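Putative amidohydrolase (Unidentified, PDB 3MKV) is a zinc-binding enzyme of the amidohydrolase superfamily, probably a prolidase that hydrolyses dipeptides carrying a C-terminal proline. Local coordinates at residues A[66-71]-A[105-110]; A[73-78]-A[326-331]; A[5-10]-A[24-29]; A[32-37]-A[378-383]; A[310-315]-A[343-348]. All blocks are in the same frame, centred on the assembly; numbering follows the deposited sequence. Where two conformers were deposited one is given.

Contact 1. Residues A[66-71]-A[105-110]; sequences VHVVAI and VRDAGG. With ZN (zinc ion), chain I.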
# COMPACT_ATOMS: atom_id res chain seq x y z
N VAL A 66 30.34 15.90 -17.00
CA VAL A 66 30.86 15.81 -15.64
C VAL A 66 29.78 15.24 -14.74
O VAL A 66 28.60 15.22 -15.09
CB VAL A 66 31.33 17.20 -15.09
CG1 VAL A 66 32.40 17.79 -15.98
CG2 VAL A 66 30.17 18.16 -14.98
N HIS A 67 30.20 14.77 -13.57
CA HIS A 67 29.28 14.46 -12.48
C HIS A 67 29.73 15.23 -11.25
O HIS A 67 30.70 14.88 -10.60
CB HIS A 67 29.24 12.96 -12.22
CG HIS A 67 28.79 12.17 -13.41
ND1 HIS A 67 27.46 12.09 -13.78
CD2 HIS A 67 29.48 11.43 -14.31
CE1 HIS A 67 27.36 11.34 -14.86
NE2 HIS A 67 28.56 10.93 -15.20
N VAL A 68 29.02 16.29 -10.93
CA VAL A 68 29.43 17.12 -9.82
C VAL A 68 29.29 16.39 -8.48
O VAL A 68 30.08 16.62 -7.56
CB VAL A 68 28.71 18.48 -9.82
CG1 VAL A 68 28.71 19.09 -8.43
CG2 VAL A 68 29.37 19.42 -10.83
N VAL A 69 28.31 15.50 -8.37
CA VAL A 69 28.11 14.83 -7.08
C VAL A 69 28.77 13.47 -7.01
O VAL A 69 28.54 12.73 -6.06
CB VAL A 69 26.61 14.71 -6.67
CG1 VAL A 69 25.90 16.03 -6.94
CG2 VAL A 69 25.94 13.54 -7.38
N ALA A 70 29.57 13.14 -8.02
CA ALA A 70 30.38 11.92 -7.97
C ALA A 70 31.58 12.19 -7.08
O ALA A 70 32.71 12.31 -7.57
CB ALA A 70 30.82 11.52 -9.34
N ILE A 71 31.32 12.30 -5.78
CA ILE A 71 32.32 12.73 -4.81
C ILE A 71 33.27 11.60 -4.41
O ILE A 71 34.26 11.83 -3.71
CB ILE A 71 31.68 13.32 -3.54
CG1 ILE A 71 30.81 12.28 -2.83
CG2 ILE A 71 30.86 14.56 -3.86
CD1 ILE A 71 30.37 12.71 -1.43
N VAL A 105 29.66 23.74 -17.77
CA VAL A 105 29.70 22.28 -17.86
C VAL A 105 28.31 21.68 -18.08
O VAL A 105 27.29 22.24 -17.67
CB VAL A 105 30.33 21.65 -16.61
CG1 VAL A 105 31.83 22.00 -16.55
CG2 VAL A 105 29.58 22.10 -15.34
N ARG A 106 28.29 20.53 -18.76
CA ARG A 106 27.07 19.75 -18.86
C ARG A 106 27.20 18.59 -17.91
O ARG A 106 28.10 17.75 -18.05
CB ARG A 106 26.83 19.26 -20.29
CG ARG A 106 25.44 18.68 -20.52
CD ARG A 106 25.28 18.20 -21.94
NE ARG A 106 26.20 17.10 -22.23
CZ ARG A 106 26.10 16.31 -23.29
NH1 ARG A 106 25.10 16.50 -24.15
NH2 ARG A 106 26.97 15.33 -23.50
N ASP A 107 26.31 18.55 -16.92
CA ASP A 107 26.34 17.46 -15.97
C ASP A 107 25.53 16.29 -16.51
O ASP A 107 24.36 16.45 -16.90
CB ASP A 107 25.86 17.90 -14.59
CG ASP A 107 25.95 16.79 -13.57
OD1 ASP A 107 25.11 15.87 -13.61
OD2 ASP A 107 26.88 16.82 -12.74
N ALA A 108 26.16 15.12 -16.55
CA ALA A 108 25.61 13.97 -17.24
C ALA A 108 24.77 13.07 -16.33
O ALA A 108 24.28 12.04 -16.76
CB ALA A 108 26.74 13.18 -17.89
N GLY A 109 24.60 13.47 -15.07
CA GLY A 109 23.79 12.70 -14.16
C GLY A 109 24.12 12.98 -12.71
O GLY A 109 25.28 12.87 -12.29
N GLY A 110 23.08 13.34 -11.95
CA GLY A 110 23.24 13.67 -10.54
C GLY A 110 22.73 15.06 -10.28
O GLY A 110 21.53 15.25 -10.05
ZN ZN I . 29.24 9.87 -16.86
O HOH W 1 26.24 15.09 -10.82
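His67 reaches across to the turn at 108-110 with its whole imidazole, which is fixed at both nitrogens. CB lies 4.0 Å from Gly109 O, and CG stays close to the same carbonyl. With CG anti to the carbonyl carbon of His67 (chi1 -60°) and the ring turned to chi2 -77°, ND1 faces this oxygen. The bond from His67 ND1 to Gly109 O is 2.8 Å long and nearly straight (164° at the hydrogen); the oxygen lies close to the ring plane and offers a lone pair. CE1 rests against Ala108, 3.6 Å from its CB. At the tip, His67 NE2 binds zinc at 2.1 Å. With ND1 acting as donor, the lone pair of NE2 is directed at the metal, and the two bonds together restrict rotation of the ring.

Asp107 supplies the second shell. Its OD2 accepts from Val68 N at 2.9 Å, met nearly along the C-O axis, while OD1 takes Gly109 N at 2.9 Å in an Asx turn, consistent with a fixed Gly109 carbonyl. A water bridges Val69 N, Asp107 OD2 and Gly109 O. Behind the turn, Val66 and Asp107 form a parallel bridge. Ala108 N donates to Val66 O at 2.8 Å, and Val66 N donates to Arg106 O. Val66 CG2 packs on Val105 CB at 3.9 Å. Asp326 and the carboxylated Lys193 complete this zinc's ligands; His65 and His67 are the two histidines of the His-X-His motif at the C-terminal end of the first barrel strand in the amidohydrolase superfamily.

Contact 2. Residues A[73-78]-A[326-331]; sequences FNLPRV and DLLGEA. With ZN (zinc ion), chain I.
The Phe73 ring is wedged against residues 328-331, and no hydrogen bond crosses between the two segments. This is the tight part. Leu328 O sits over one face of the ring, 3.8 Å above its plane and displaced toward the rim, while Ala331 CB comes within 3.6 Å of Phe73 CZ. Leu328 CB adds a contact to Phe73 CD2 at 4.1 Å. At the ring edge lies Glu330, whose chain bends at CB-CG (chi2 85°), which brings the carboxylate back toward the ring, their planes 17° apart; its OE1 is 3.4 Å from Phe73 CD1. A negative oxygen beside the ring hydrogens, rather than over the pi cloud, is an approach electrostatics probably favours. Leu283 and Tyr290 also pack on Phe73.

Toward the helix 75-78 the fit is looser. Leu75 CD2 and Leu328 CD2 meet at 4.4 Å, and Leu75 is partly exposed. Asn74 turns away from 326-331 and serves its own helix as N-cap: Asn74 OD1 accepts from Arg77 N at 3.3 Å, with the donor well above the amide plane. Glu330 and Gly329 likewise keep some solvent exposure. At the buried end of the same loop Asp326 OD1 binds zinc at 2.4 Å, with His65, His67 and the carboxylated Lys193 as the other ligands. An aspartate ligand at the position that, in this superfamily, ends the eighth barrel strand, with its following loop packed on the loop after the first, is the layout of the amidohydrolase metal site at the C-terminal mouth of the barrel.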
# COMPACT_ATOMS: atom_id res chain seq x y z
N PHE A 73 34.70 7.30 -5.89
CA PHE A 73 34.70 6.22 -6.89
C PHE A 73 33.55 5.20 -6.73
O PHE A 73 33.14 4.57 -7.71
CB PHE A 73 36.04 5.48 -6.89
CG PHE A 73 37.16 6.22 -7.59
CD1 PHE A 73 38.05 7.01 -6.87
CD2 PHE A 73 37.32 6.13 -8.97
CE1 PHE A 73 39.08 7.69 -7.51
CE2 PHE A 73 38.35 6.81 -9.62
CZ PHE A 73 39.23 7.59 -8.89
N ASN A 74 33.05 5.03 -5.52
CA ASN A 74 31.96 4.09 -5.27
C ASN A 74 30.59 4.79 -5.28
O ASN A 74 30.13 5.34 -4.27
CB ASN A 74 32.19 3.34 -3.95
CG ASN A 74 31.12 2.29 -3.67
OD1 ASN A 74 30.16 2.14 -4.43
ND2 ASN A 74 31.29 1.57 -2.57
N LEU A 75 29.94 4.75 -6.44
CA LEU A 75 28.73 5.51 -6.68
C LEU A 75 27.52 4.98 -5.91
O LEU A 75 26.75 5.75 -5.34
CB LEU A 75 28.45 5.58 -8.18
CG LEU A 75 29.60 6.22 -8.96
CD1 LEU A 75 29.30 6.29 -10.45
CD2 LEU A 75 29.90 7.61 -8.41
N PRO A 76 27.37 3.65 -5.86
CA PRO A 76 26.27 3.12 -5.07
C PRO A 76 26.38 3.62 -3.64
O PRO A 76 25.37 3.97 -3.03
CB PRO A 76 26.50 1.60 -5.12
CG PRO A 76 27.25 1.38 -6.39
CD PRO A 76 28.16 2.58 -6.50
N ARG A 77 27.59 3.65 -3.11
CA ARG A 77 27.76 4.13 -1.75
C ARG A 77 27.43 5.61 -1.62
O ARG A 77 26.90 6.05 -0.59
CB ARG A 77 29.17 3.85 -1.21
CG ARG A 77 29.34 4.43 0.19
CD ARG A 77 30.71 4.15 0.80
NE ARG A 77 30.79 4.70 2.15
CZ ARG A 77 31.36 5.86 2.46
NH1 ARG A 77 31.94 6.60 1.52
NH2 ARG A 77 31.37 6.28 3.72
N VAL A 78 27.73 6.39 -2.65
CA VAL A 78 27.46 7.83 -2.61
C VAL A 78 25.96 8.16 -2.46
O VAL A 78 25.60 9.18 -1.87
CB VAL A 78 28.08 8.58 -3.82
CG1 VAL A 78 27.81 10.06 -3.74
CG2 VAL A 78 29.61 8.34 -3.89
N ASP A 326 34.26 13.01 -17.51
CA ASP A 326 33.59 11.92 -16.78
C ASP A 326 34.42 11.35 -15.63
O ASP A 326 34.50 10.13 -15.46
CB ASP A 326 33.20 10.78 -17.75
CG ASP A 326 32.23 9.78 -17.13
OD1 ASP A 326 31.51 10.15 -16.17
OD2 ASP A 326 32.19 8.62 -17.59
N LEU A 327 35.01 12.22 -14.82
CA LEU A 327 35.87 11.79 -13.72
C LEU A 327 35.13 11.64 -12.38
O LEU A 327 34.10 12.29 -12.15
CB LEU A 327 37.05 12.76 -13.57
CG LEU A 327 38.09 12.74 -14.71
CD1 LEU A 327 38.87 14.04 -14.80
CD2 LEU A 327 39.04 11.55 -14.59
N LEU A 328 35.67 10.81 -11.49
CA LEU A 328 35.03 10.50 -10.21
C LEU A 328 35.94 10.80 -9.02
O LEU A 328 37.15 10.74 -9.13
CB LEU A 328 34.63 9.02 -10.15
CG LEU A 328 33.95 8.40 -11.37
CD1 LEU A 328 33.82 6.90 -11.22
CD2 LEU A 328 32.58 9.03 -11.64
N GLY A 329 35.33 11.12 -7.88
CA GLY A 329 36.07 11.27 -6.63
C GLY A 329 37.31 12.14 -6.70
O GLY A 329 37.25 13.30 -7.10
N GLU A 330 38.41 11.56 -6.28
CA GLU A 330 39.71 12.18 -6.22
C GLU A 330 40.23 12.57 -7.59
O GLU A 330 40.94 13.54 -7.74
CB GLU A 330 40.70 11.23 -5.55
CG GLU A 330 40.49 11.04 -4.06
CD GLU A 330 39.45 9.98 -3.70
OE1 GLU A 330 38.71 9.49 -4.58
OE2 GLU A 330 39.37 9.64 -2.51
N ALA A 331 39.89 11.75 -8.57
CA ALA A 331 40.37 11.88 -9.95
C ALA A 331 39.82 13.10 -10.66
O ALA A 331 40.38 13.55 -11.67
CB ALA A 331 40.03 10.64 -10.72
ZN ZN I . 29.24 9.87 -16.86

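Contact 3. Residues A[5-10]-A[24-29]; sequences TFLFRN and GFEILI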
# COMPACT_ATOMS: atom_id res chain seq x y z
N THR A 5 31.98 47.69 -16.36
CA THR A 5 32.60 47.46 -17.66
C THR A 5 34.05 46.98 -17.58
O THR A 5 34.75 47.24 -16.61
CB THR A 5 32.54 48.75 -18.51
OG1 THR A 5 31.16 49.12 -18.69
CG2 THR A 5 33.18 48.54 -19.86
N PHE A 6 34.48 46.25 -18.61
CA PHE A 6 35.85 45.76 -18.69
C PHE A 6 36.37 45.85 -20.13
O PHE A 6 35.64 45.61 -21.09
CB PHE A 6 35.96 44.32 -18.20
CG PHE A 6 35.68 44.16 -16.73
CD1 PHE A 6 36.72 44.07 -15.83
CD2 PHE A 6 34.38 44.10 -16.26
CE1 PHE A 6 36.47 43.92 -14.47
CE2 PHE A 6 34.11 43.95 -14.91
CZ PHE A 6 35.16 43.86 -14.01
N LEU A 7 37.65 46.20 -20.25
CA LEU A 7 38.28 46.27 -21.56
C LEU A 7 39.61 45.52 -21.57
O LEU A 7 40.60 45.95 -20.97
CB LEU A 7 38.46 47.73 -22.00
CG LEU A 7 38.92 47.88 -23.45
CD1 LEU A 7 38.53 49.23 -24.01
CD2 LEU A 7 40.43 47.68 -23.54
N PHE A 8 39.60 44.38 -22.24
CA PHE A 8 40.80 43.60 -22.46
C PHE A 8 41.61 44.24 -23.57
O PHE A 8 41.07 44.53 -24.65
CB PHE A 8 40.44 42.17 -22.83
CG PHE A 8 39.83 41.39 -21.70
CD1 PHE A 8 40.61 40.56 -20.91
CD2 PHE A 8 38.47 41.47 -21.44
CE1 PHE A 8 40.05 39.84 -19.88
CE2 PHE A 8 37.91 40.76 -20.41
CZ PHE A 8 38.70 39.94 -19.62
N ARG A 9 42.89 44.46 -23.33
CA ARG A 9 43.78 45.13 -24.27
C ARG A 9 45.18 44.51 -24.31
O ARG A 9 45.65 43.98 -23.32
CB ARG A 9 43.88 46.61 -23.89
CG ARG A 9 44.51 47.51 -24.94
CD ARG A 9 44.68 48.94 -24.43
NE ARG A 9 45.66 49.03 -23.36
CZ ARG A 9 46.98 48.91 -23.53
NH1 ARG A 9 47.80 49.01 -22.50
NH2 ARG A 9 47.47 48.69 -24.75
N ASN A 10 45.87 44.65 -25.42
CA ASN A 10 47.26 44.21 -25.53
C ASN A 10 47.52 42.70 -25.43
O ASN A 10 48.45 42.26 -24.75
CB ASN A 10 48.11 44.93 -24.48
CG ASN A 10 49.55 45.08 -24.92
OD1 ASN A 10 49.83 45.47 -26.06
ND2 ASN A 10 50.48 44.77 -24.02
N GLY A 24 46.22 42.22 -32.01
CA GLY A 24 45.74 43.60 -32.16
C GLY A 24 44.26 43.85 -31.97
O GLY A 24 43.73 44.85 -32.46
N PHE A 25 43.57 42.96 -31.26
CA PHE A 25 42.17 43.18 -30.93
C PHE A 25 41.96 43.71 -29.52
O PHE A 25 42.79 43.50 -28.63
CB PHE A 25 41.34 41.91 -31.12
CG PHE A 25 41.03 41.60 -32.55
CD1 PHE A 25 39.87 42.09 -33.13
CD2 PHE A 25 41.89 40.82 -33.31
CE1 PHE A 25 39.57 41.81 -34.46
CE2 PHE A 25 41.60 40.54 -34.63
CZ PHE A 25 40.44 41.03 -35.21
N GLU A 26 40.85 44.39 -29.32
CA GLU A 26 40.42 44.79 -28.00
C GLU A 26 38.99 44.28 -27.77
O GLU A 26 38.19 44.20 -28.72
CB GLU A 26 40.51 46.31 -27.83
CG GLU A 26 41.94 46.84 -27.85
CD GLU A 26 42.03 48.30 -27.46
OE1 GLU A 26 43.15 48.76 -27.14
OE2 GLU A 26 40.99 49.00 -27.46
N ILE A 27 38.68 43.92 -26.53
CA ILE A 27 37.36 43.37 -26.22
C ILE A 27 36.65 44.21 -25.17
O ILE A 27 37.21 44.53 -24.12
CB ILE A 27 37.47 41.90 -25.75
CG1 ILE A 27 38.53 41.15 -26.57
CG2 ILE A 27 36.12 41.21 -25.87
CD1 ILE A 27 39.02 39.89 -25.91
N LEU A 28 35.41 44.58 -25.46
CA LEU A 28 34.63 45.40 -24.55
C LEU A 28 33.56 44.58 -23.85
O LEU A 28 32.60 44.14 -24.48
CB LEU A 28 33.99 46.57 -25.29
CG LEU A 28 33.12 47.50 -24.45
CD1 LEU A 28 33.96 48.29 -23.45
CD2 LEU A 28 32.34 48.44 -25.35
N ILE A 29 33.74 44.36 -22.55
CA ILE A 29 32.78 43.62 -21.75
C ILE A 29 32.02 44.57 -20.85
O ILE A 29 32.61 45.40 -20.17
CB ILE A 29 33.49 42.59 -20.85
CG1 ILE A 29 34.01 41.43 -21.70
CG2 ILE A 29 32.54 42.10 -19.75
CD1 ILE A 29 34.86 41.90 -22.84
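Phe6 and Ile29 hold each other through two backbone hydrogen bonds, from Phe6 N to Ile29 O at 2.6 Å and from Ile29 N to Phe6 O at 2.7 Å. Two residues along, Phe8 and Ile27 repeat the exchange: Phe8 N to Ile27 O is 3.0 Å and distinctly bent (141° at the hydrogen), whereas Ile27 N meets a lone pair of Phe8 O at 3.1 Å and more nearly straight. These are hydrogen-bonded pairs of an antiparallel ladder, the strand directions 169° apart. Leu7 and Leu28 form the non-hydrogen-bonded pair between them; the Leu7 CA hydrogen points at Ile27 O, with a CA to O distance of 3.3 Å. Their own N-H and C=O groups turn outward, those of Leu7 toward His48 and Ile50 and those of Leu28 toward Arg35 and Glu36.

The charged side chains find partners beyond the pair. Arg9 and Glu26 run side by side, but Glu26 OE2 accepts from Ile42 N; in the conformer given, Arg9 reaches Asp51 in a salt bridge, less certain because a second conformer was deposited. On the opposite face from Leu7, the ring of Phe8 receives Ile29 CD1 at its edge, 3.9 Å from CD2; CG anti to the carbonyl carbon (chi1 -69°) carries the ring to this side. Thr5 CG2 touches Leu28 CD1 at 3.7 Å on the Leu7 face. Strand 5-9 lies between 25-30 and the parallel strand 48-51, strand 33-38 extends the sheet past 25-30, and the Phe8 face packs on Leu403, Met405 and Ile57 of the neighbouring sheet.

Contact 4. Residues A[32-37]-A[378-383]; sequences GFIREV and ADVLVV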
# COMPACT_ATOMS: atom_id res chain seq x y z
N GLY A 32 27.92 41.49 -18.16
CA GLY A 32 27.84 40.07 -18.43
C GLY A 32 28.10 39.65 -19.87
O GLY A 32 28.31 38.47 -20.13
N PHE A 33 28.09 40.59 -20.79
CA PHE A 33 28.21 40.24 -22.21
C PHE A 33 29.37 40.91 -22.94
O PHE A 33 29.80 42.00 -22.57
CB PHE A 33 26.90 40.53 -22.94
CG PHE A 33 25.75 39.71 -22.46
CD1 PHE A 33 25.46 38.50 -23.06
CD2 PHE A 33 24.97 40.14 -21.40
CE1 PHE A 33 24.39 37.73 -22.63
CE2 PHE A 33 23.90 39.37 -20.95
CZ PHE A 33 23.61 38.17 -21.57
N ILE A 34 29.86 40.23 -23.97
CA ILE A 34 30.81 40.83 -24.90
C ILE A 34 30.08 41.88 -25.72
O ILE A 34 29.05 41.61 -26.32
CB ILE A 34 31.37 39.79 -25.87
CG1 ILE A 34 32.03 38.63 -25.10
CG2 ILE A 34 32.30 40.46 -26.87
CD1 ILE A 34 32.91 39.09 -23.98
N ARG A 35 30.63 43.09 -25.75
CA ARG A 35 29.95 44.21 -26.38
C ARG A 35 30.60 44.55 -27.72
O ARG A 35 29.91 44.76 -28.72
CB ARG A 35 29.96 45.43 -25.45
CG ARG A 35 29.12 46.59 -25.94
CD ARG A 35 27.63 46.33 -25.74
NE ARG A 35 26.84 46.92 -26.82
CZ ARG A 35 25.52 46.99 -26.83
NH1 ARG A 35 24.81 46.52 -25.81
NH2 ARG A 35 24.89 47.54 -27.87
N GLU A 36 31.92 44.59 -27.73
CA GLU A 36 32.67 44.87 -28.95
C GLU A 36 33.94 44.05 -29.01
O GLU A 36 34.55 43.73 -27.99
CB GLU A 36 33.01 46.36 -29.05
CG GLU A 36 31.80 47.28 -29.15
CD GLU A 36 32.16 48.75 -28.98
OE1 GLU A 36 31.37 49.48 -28.35
OE2 GLU A 36 33.25 49.15 -29.45
N VAL A 37 34.33 43.70 -30.23
CA VAL A 37 35.55 42.96 -30.47
C VAL A 37 36.17 43.48 -31.77
O VAL A 37 35.88 42.96 -32.85
CB VAL A 37 35.26 41.44 -30.60
CG1 VAL A 37 36.54 40.66 -30.84
CG2 VAL A 37 34.54 40.92 -29.36
N ALA A 378 30.13 36.99 -21.40
CA ALA A 378 31.49 37.37 -21.06
C ALA A 378 32.09 36.30 -20.15
O ALA A 378 32.34 36.54 -18.96
CB ALA A 378 31.53 38.74 -20.39
N ASP A 379 32.27 35.12 -20.73
CA ASP A 379 33.04 34.05 -20.13
C ASP A 379 34.39 34.08 -20.82
O ASP A 379 34.51 33.66 -21.97
CB ASP A 379 32.37 32.69 -20.37
CG ASP A 379 30.99 32.57 -19.73
OD1 ASP A 379 30.46 33.58 -19.19
OD2 ASP A 379 30.42 31.46 -19.78
N VAL A 380 35.39 34.60 -20.13
CA VAL A 380 36.69 34.84 -20.75
C VAL A 380 37.83 34.29 -19.92
O VAL A 380 37.81 34.35 -18.69
CB VAL A 380 36.96 36.36 -20.95
CG1 VAL A 380 38.27 36.57 -21.68
CG2 VAL A 380 35.82 37.00 -21.72
N LEU A 381 38.83 33.74 -20.59
CA LEU A 381 40.06 33.32 -19.94
C LEU A 381 41.25 34.14 -20.44
O LEU A 381 41.26 34.63 -21.57
CB LEU A 381 40.35 31.84 -20.20
CG LEU A 381 39.28 30.80 -19.90
CD1 LEU A 381 39.90 29.39 -19.94
CD2 LEU A 381 38.63 31.09 -18.55
N VAL A 382 42.26 34.27 -19.58
CA VAL A 382 43.56 34.76 -20.02
C VAL A 382 44.59 33.69 -19.70
O VAL A 382 44.74 33.29 -18.56
CB VAL A 382 43.95 36.08 -19.34
CG1 VAL A 382 45.46 36.29 -19.41
CG2 VAL A 382 43.22 37.24 -19.98
N VAL A 383 45.29 33.21 -20.72
CA VAL A 383 46.26 32.15 -20.52
C VAL A 383 47.69 32.61 -20.79
O VAL A 383 47.95 33.40 -21.70
CB VAL A 383 45.94 30.93 -21.39
CG1 VAL A 383 46.92 29.79 -21.10
CG2 VAL A 383 44.50 30.49 -21.14
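Gly32 and Ala378 make the one hydrogen bond between these segments. Ala378 N donates to Gly32 O over 2.7 Å, almost straight at the hydrogen (168°), although the N-H approaches tilted 32° from the carbonyl plane. Further backbone bonds flank it: Ile34 pairs with Gly375 and Ala376, and Ala378 also bonds to Gly408.

The van der Waals contacts centre on two side chains. Ala378 CB lies 3.2 Å from Gly32 O, close beside the bonded N-H. Ile34 brings its CD1 tip over the start of the other segment, 3.7 Å from Ala378 CA and 3.9 Å from its CB, and touches Val380 CG2 more lightly at 4.2 Å. The turn about CB-CG1 (chi2 -45°) directs that methyl toward 378-380. Met405 backs Ala378 and Val380, and Ile29 packs against both Ile34 and Ala378, which closes an apolar cluster.

Charged and aromatic interactions lie with neighbours outside the pair: Asp379 forms a salt bridge with Arg128 and accepts from Asp407 N, and the Phe33 ring meets His377. The contact joins the start of the edge strand 33-38 of the N-terminal sheet to the residues leading into strand 380-383, as in the small beta domain that amidohydrolases build from residues on both flanks of their TIM barrel.

Contact 5. Residues A[310-315]-A[343-348]; sequences SIEIMK and AEVLSP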
# COMPACT_ATOMS: atom_id res chain seq x y z
N SER A 310 39.62 5.27 -31.21
CA SER A 310 38.26 5.69 -31.57
C SER A 310 38.23 7.10 -32.12
O SER A 310 37.45 7.40 -33.03
CB SER A 310 37.31 5.59 -30.36
OG SER A 310 37.71 6.46 -29.30
N ILE A 311 39.09 7.96 -31.58
CA ILE A 311 39.20 9.35 -32.02
C ILE A 311 39.58 9.44 -33.50
O ILE A 311 38.98 10.20 -34.27
CB ILE A 311 40.25 10.13 -31.18
CG1 ILE A 311 39.91 10.05 -29.69
CG2 ILE A 311 40.34 11.58 -31.63
CD1 ILE A 311 38.54 10.60 -29.33
N GLU A 312 40.58 8.66 -33.88
CA GLU A 312 41.04 8.59 -35.27
C GLU A 312 39.89 8.15 -36.18
O GLU A 312 39.64 8.77 -37.21
CB GLU A 312 42.21 7.62 -35.40
CG GLU A 312 43.46 8.03 -34.62
CD GLU A 312 44.40 6.86 -34.35
OE1 GLU A 312 44.08 5.73 -34.78
OE2 GLU A 312 45.46 7.07 -33.71
N ILE A 313 39.20 7.09 -35.77
CA ILE A 313 38.02 6.59 -36.46
C ILE A 313 36.95 7.67 -36.64
O ILE A 313 36.35 7.80 -37.71
CB ILE A 313 37.39 5.37 -35.72
CG1 ILE A 313 38.29 4.13 -35.87
CG2 ILE A 313 35.97 5.07 -36.20
CD1 ILE A 313 37.78 2.92 -35.10
N MET A 314 36.70 8.46 -35.60
CA MET A 314 35.62 9.45 -35.64
C MET A 314 35.99 10.65 -36.48
O MET A 314 35.14 11.23 -37.16
CB MET A 314 35.20 9.88 -34.23
CG MET A 314 34.26 8.89 -33.53
SD MET A 314 33.82 9.33 -31.84
CE MET A 314 35.32 8.93 -30.94
N LYS A 315 37.26 11.03 -36.44
CA LYS A 315 37.74 12.15 -37.26
C LYS A 315 37.65 11.79 -38.74
O LYS A 315 37.08 12.54 -39.54
CB LYS A 315 39.19 12.48 -36.90
CG LYS A 315 39.79 13.57 -37.76
CD LYS A 315 41.23 13.84 -37.38
CE LYS A 315 41.84 14.97 -38.22
NZ LYS A 315 43.20 15.36 -37.72
N ALA A 343 45.39 15.57 -27.43
CA ALA A 343 46.44 16.24 -28.20
C ALA A 343 47.35 15.25 -28.91
O ALA A 343 48.00 15.59 -29.89
CB ALA A 343 47.26 17.16 -27.29
N GLU A 344 47.39 14.02 -28.41
CA GLU A 344 48.24 12.99 -29.00
C GLU A 344 47.72 12.55 -30.37
O GLU A 344 48.43 11.90 -31.13
CB GLU A 344 48.32 11.78 -28.08
CG GLU A 344 48.86 12.09 -26.70
CD GLU A 344 48.63 10.95 -25.72
OE1 GLU A 344 47.84 10.04 -26.05
OE2 GLU A 344 49.25 10.97 -24.63
N VAL A 345 46.48 12.91 -30.68
CA VAL A 345 45.88 12.42 -31.91
C VAL A 345 45.25 13.54 -32.72
O VAL A 345 45.19 13.46 -33.95
CB VAL A 345 44.84 11.31 -31.64
CG1 VAL A 345 44.01 11.04 -32.89
CG2 VAL A 345 45.53 10.04 -31.17
N LEU A 346 44.79 14.58 -32.03
CA LEU A 346 44.19 15.73 -32.69
C LEU A 346 45.12 16.92 -32.59
O LEU A 346 45.96 16.98 -31.69
CB LEU A 346 42.85 16.07 -32.04
CG LEU A 346 41.81 14.95 -32.05
CD1 LEU A 346 40.48 15.46 -31.55
CD2 LEU A 346 41.68 14.41 -33.47
N SER A 347 44.97 17.87 -33.51
CA SER A 347 45.76 19.10 -33.47
C SER A 347 45.27 19.98 -32.33
O SER A 347 44.09 19.94 -31.98
CB SER A 347 45.68 19.86 -34.80
OG SER A 347 44.49 20.63 -34.89
N PRO A 348 46.19 20.75 -31.73
CA PRO A 348 45.85 21.60 -30.58
C PRO A 348 44.65 22.49 -30.88
O PRO A 348 43.92 22.87 -29.97
CB PRO A 348 47.11 22.46 -30.40
CG PRO A 348 48.22 21.65 -31.00
CD PRO A 348 47.60 20.87 -32.13
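Ile311 lays its CG2 methyl against the branched end of Leu346, 3.6 Å from CD2, with the two side chains crossing at about a right angle. The same methyl also meets Val345 CG1 at 3.9 Å. With CG1 of Ile311 anti to the carbonyl carbon (chi1 -56°), CG2 lies anti to the backbone N and points off the helix toward the loop. One residue on, Glu312 uses its aliphatic part: its CG is 3.5 Å from Val345 CG1, while OE1 is hydrogen-bonded to His309 ND1.

Helix 307-317 and the connection between helices 337-343 and 348-362 belong to the helical layer outside the barrel strands, and their association here is entirely by side-chain packing, without a hydrogen bond across. The Lys315 chain runs antiparallel to that of Leu346, Lys315 CD reaching 4.0 Å from Leu346 CD2. Its extended chain carries NZ on to a salt bridge with Glu350 in helix 348-362. Ser347 is the N-cap of that helix, its side chain bonded to a backbone N beyond Pro348, and Ser347 N in turn is bonded to Glu350 OE1.

Contacts 1 and 2 share the zinc site: their centres are 10 Å apart, His67 and Asp326 bind the same ion, and Ala70 O to Gly329 N (2.9 Å) probably hydrogen-bonds the two loops directly. Contacts 3 and 4 form a second group, 8 Å between centres, joined by probable bonds from Leu28 O to Arg35 N at 2.6 Å and from Leu28 N to Glu36 O at 2.8 Å. The groups are separate, the centres of contacts 2 and 3 being 41 Å apart on opposite sides of the chain's centre, but contact 4, which reaches the same sheet as contact 1, approaches it to about 8 Å between nearest atoms. Contact 5 touches neither group; its centre is about 25 Å from that of contact 1.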